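Local coordinates for beta-lactamase Rm3 (Uncultured bacterium, PDB 5IQK), which hydrolyses beta-lactam antibiotics as a zinc-dependent subclass B3 metallo-beta-lactamase, probably giving resistance to its host, at residues P114-L122 / V184-S192. Numbering follows the deposited sequence.
With ZN (zinc ion), chain F.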
# COMPACT_ATOMS: atom_id res chain seq x y z
N PRO A 114 11.24 11.53 13.32
CA PRO A 114 11.15 12.98 13.13
C PRO A 114 11.09 13.40 11.67
O PRO A 114 10.60 14.49 11.40
CB PRO A 114 12.44 13.49 13.79
CG PRO A 114 12.81 12.44 14.78
CD PRO A 114 12.41 11.15 14.14
N ASP A 115 11.54 12.55 10.74
CA ASP A 115 11.47 12.88 9.32
C ASP A 115 10.11 12.61 8.68
O ASP A 115 9.90 12.90 7.51
CB ASP A 115 12.58 12.15 8.53
CG ASP A 115 12.64 10.65 8.81
OD1 ASP A 115 12.02 10.18 9.79
OD2 ASP A 115 13.33 9.95 8.04
N ASP A 116 9.16 12.08 9.45
CA ASP A 116 7.84 11.80 8.89
C ASP A 116 6.99 13.06 8.89
O ASP A 116 6.97 13.80 9.88
CB ASP A 116 7.16 10.69 9.68
CG ASP A 116 6.00 10.06 8.92
OD1 ASP A 116 6.17 8.93 8.43
OD2 ASP A 116 4.93 10.70 8.81
N PRO A 117 6.31 13.33 7.77
CA PRO A 117 5.43 14.51 7.74
C PRO A 117 4.34 14.45 8.82
O PRO A 117 3.81 15.52 9.18
CB PRO A 117 4.82 14.46 6.33
CG PRO A 117 5.85 13.73 5.52
CD PRO A 117 6.44 12.70 6.44
N GLN A 118 4.05 13.27 9.36
CA GLN A 118 3.06 13.16 10.42
C GLN A 118 3.63 12.70 11.77
O GLN A 118 2.91 12.21 12.64
CB GLN A 118 1.92 12.24 9.97
CG GLN A 118 1.26 12.76 8.71
CD GLN A 118 0.09 11.91 8.24
OE1 GLN A 118 0.04 11.50 7.08
NE2 GLN A 118 -0.86 11.67 9.14
N TYR A 119 4.93 12.95 11.96
CA TYR A 119 5.57 12.73 13.26
C TYR A 119 4.83 13.51 14.34
O TYR A 119 4.43 14.63 14.07
CB TYR A 119 7.04 13.18 13.21
CG TYR A 119 7.78 13.03 14.51
CD1 TYR A 119 8.14 14.14 15.28
CD2 TYR A 119 8.10 11.76 14.99
CE1 TYR A 119 8.82 13.99 16.48
CE2 TYR A 119 8.79 11.60 16.17
CZ TYR A 119 9.14 12.71 16.92
OH TYR A 119 9.82 12.54 18.10
N HIS A 120 4.64 12.93 15.52
CA HIS A 120 3.99 13.62 16.65
C HIS A 120 2.48 13.78 16.42
O HIS A 120 1.80 14.40 17.24
CB HIS A 120 4.63 15.03 16.88
CG HIS A 120 4.51 15.54 18.28
ND1 HIS A 120 4.64 16.88 18.58
CD2 HIS A 120 4.31 14.91 19.45
CE1 HIS A 120 4.52 17.05 19.89
NE2 HIS A 120 4.31 15.86 20.44
N ALA A 121 1.95 13.21 15.34
CA ALA A 121 0.55 13.42 14.99
C ALA A 121 -0.19 12.12 14.66
O ALA A 121 -1.27 12.15 14.10
CB ALA A 121 0.44 14.39 13.80
N LEU A 122 0.41 11.00 15.04
CA LEU A 122 -0.24 9.68 14.88
C LEU A 122 -0.02 8.84 16.14
O LEU A 122 0.98 9.00 16.83
CB LEU A 122 0.30 8.96 13.64
CG LEU A 122 -0.10 9.52 12.26
CD1 LEU A 122 0.64 8.81 11.13
CD2 LEU A 122 -1.60 9.45 12.05
N VAL A 184 0.46 15.26 1.97
CA VAL A 184 -0.32 15.65 3.13
C VAL A 184 0.54 15.42 4.36
O VAL A 184 1.48 14.62 4.33
CB VAL A 184 -1.63 14.85 3.24
CG1 VAL A 184 -2.45 15.01 1.97
CG2 VAL A 184 -1.31 13.38 3.46
N SER A 185 0.23 16.13 5.45
CA SER A 185 1.07 16.11 6.65
C SER A 185 0.29 16.59 7.87
O SER A 185 -0.87 16.98 7.76
CB SER A 185 2.28 17.02 6.45
OG SER A 185 1.85 18.38 6.43
N ARG A 186 0.95 16.61 9.02
CA ARG A 186 0.41 17.38 10.12
C ARG A 186 0.46 18.86 9.75
O ARG A 186 1.31 19.29 8.95
CB ARG A 186 1.18 17.10 11.42
CG ARG A 186 2.60 17.72 11.51
CD ARG A 186 3.28 17.03 12.67
NE ARG A 186 4.67 17.39 13.01
CZ ARG A 186 5.75 17.02 12.31
NH1 ARG A 186 6.95 17.34 12.76
NH2 ARG A 186 5.64 16.37 11.16
N PRO A 187 -0.47 19.66 10.30
CA PRO A 187 -0.39 21.10 10.02
C PRO A 187 0.95 21.67 10.47
O PRO A 187 1.50 21.26 11.50
CB PRO A 187 -1.55 21.68 10.83
CG PRO A 187 -2.55 20.56 10.86
CD PRO A 187 -1.70 19.31 11.03
N GLY A 188 1.50 22.57 9.68
CA GLY A 188 2.75 23.21 10.04
C GLY A 188 3.97 22.59 9.38
O GLY A 188 4.97 23.28 9.22
N PHE A 189 3.88 21.31 9.01
CA PHE A 189 4.97 20.66 8.27
C PHE A 189 5.07 21.26 6.88
O PHE A 189 4.04 21.53 6.26
CB PHE A 189 4.75 19.14 8.18
CG PHE A 189 5.79 18.43 7.36
CD1 PHE A 189 6.97 18.00 7.94
CD2 PHE A 189 5.60 18.20 6.00
CE1 PHE A 189 7.94 17.34 7.20
CE2 PHE A 189 6.56 17.53 5.24
CZ PHE A 189 7.74 17.11 5.84
N LYS A 190 6.29 21.48 6.41
CA LYS A 190 6.51 22.05 5.08
C LYS A 190 7.34 21.11 4.21
O LYS A 190 8.51 20.84 4.49
CB LYS A 190 7.16 23.43 5.19
CG LYS A 190 6.26 24.47 5.87
CD LYS A 190 6.45 25.87 5.30
CE LYS A 190 5.73 26.90 6.17
NZ LYS A 190 5.87 28.30 5.65
N PHE A 191 6.71 20.57 3.18
CA PHE A 191 7.43 19.73 2.22
C PHE A 191 8.58 20.48 1.56
O PHE A 191 9.61 19.88 1.19
CB PHE A 191 6.47 19.21 1.16
CG PHE A 191 5.60 18.09 1.64
CD1 PHE A 191 6.01 16.77 1.50
CD2 PHE A 191 4.38 18.36 2.25
CE1 PHE A 191 5.20 15.73 1.95
CE2 PHE A 191 3.56 17.32 2.69
CZ PHE A 191 3.98 16.01 2.56
N SER A 192 8.41 21.79 1.43
CA SER A 192 9.40 22.63 0.77
C SER A 192 10.48 23.13 1.72
O SER A 192 11.44 23.76 1.28
CB SER A 192 8.71 23.83 0.10
OG SER A 192 8.08 24.67 1.05
ZN ZN F . 5.11 18.66 17.32
O HOH W 1 3.61 18.67 15.91
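P117 and Q118 pass S185 and R186 where two irregular loops of the metallo-beta-lactamase fold meet, and the backbone N of R186 donates to P117 O over 3.1 Å. Two overlapping beta turns, type I from D116 to Y119 and type II from Q118 to A121, curl residues 116-121 around the R186 side chain; a type II turn from R186 to F189 bends the other loop. R186 holds CG between its backbone N and carbonyl carbon (chi1 73°), and from there the chain runs extended to NE, laying the guanidinium among backbone carbonyls. P117 O meets its edge, with NH2 2.8 Å away in a weak, bent bond, so this one oxygen takes two donors from R186. A weaker bond joins NH2 to D116 O, while Y119 O lies above one guanidinium face, toward its rim, 3.0 Å from R186 NE but at an angle too poor for a hydrogen bond. The methyl of A121 rests against R186 CB.

Beyond P117 O the contact turns apolar. The proline lies on F189, its CA 3.7 Å from the ring centroid and only 7° off the normal, a CH-pi contact, while CG reaches F191 CE1. F191 in turn packs on A200 and L204 of helix 200-212. D116 ties 114-122 to the active site: OD2 accepts from Q118 N in an Asx turn and is also hydrogen-bonded to the zinc ligand H79. Beside R186, a separate zinc ion is bound by H120 ND1 at 2.2 Å and by a water that accepts a weak bond from R186 NE.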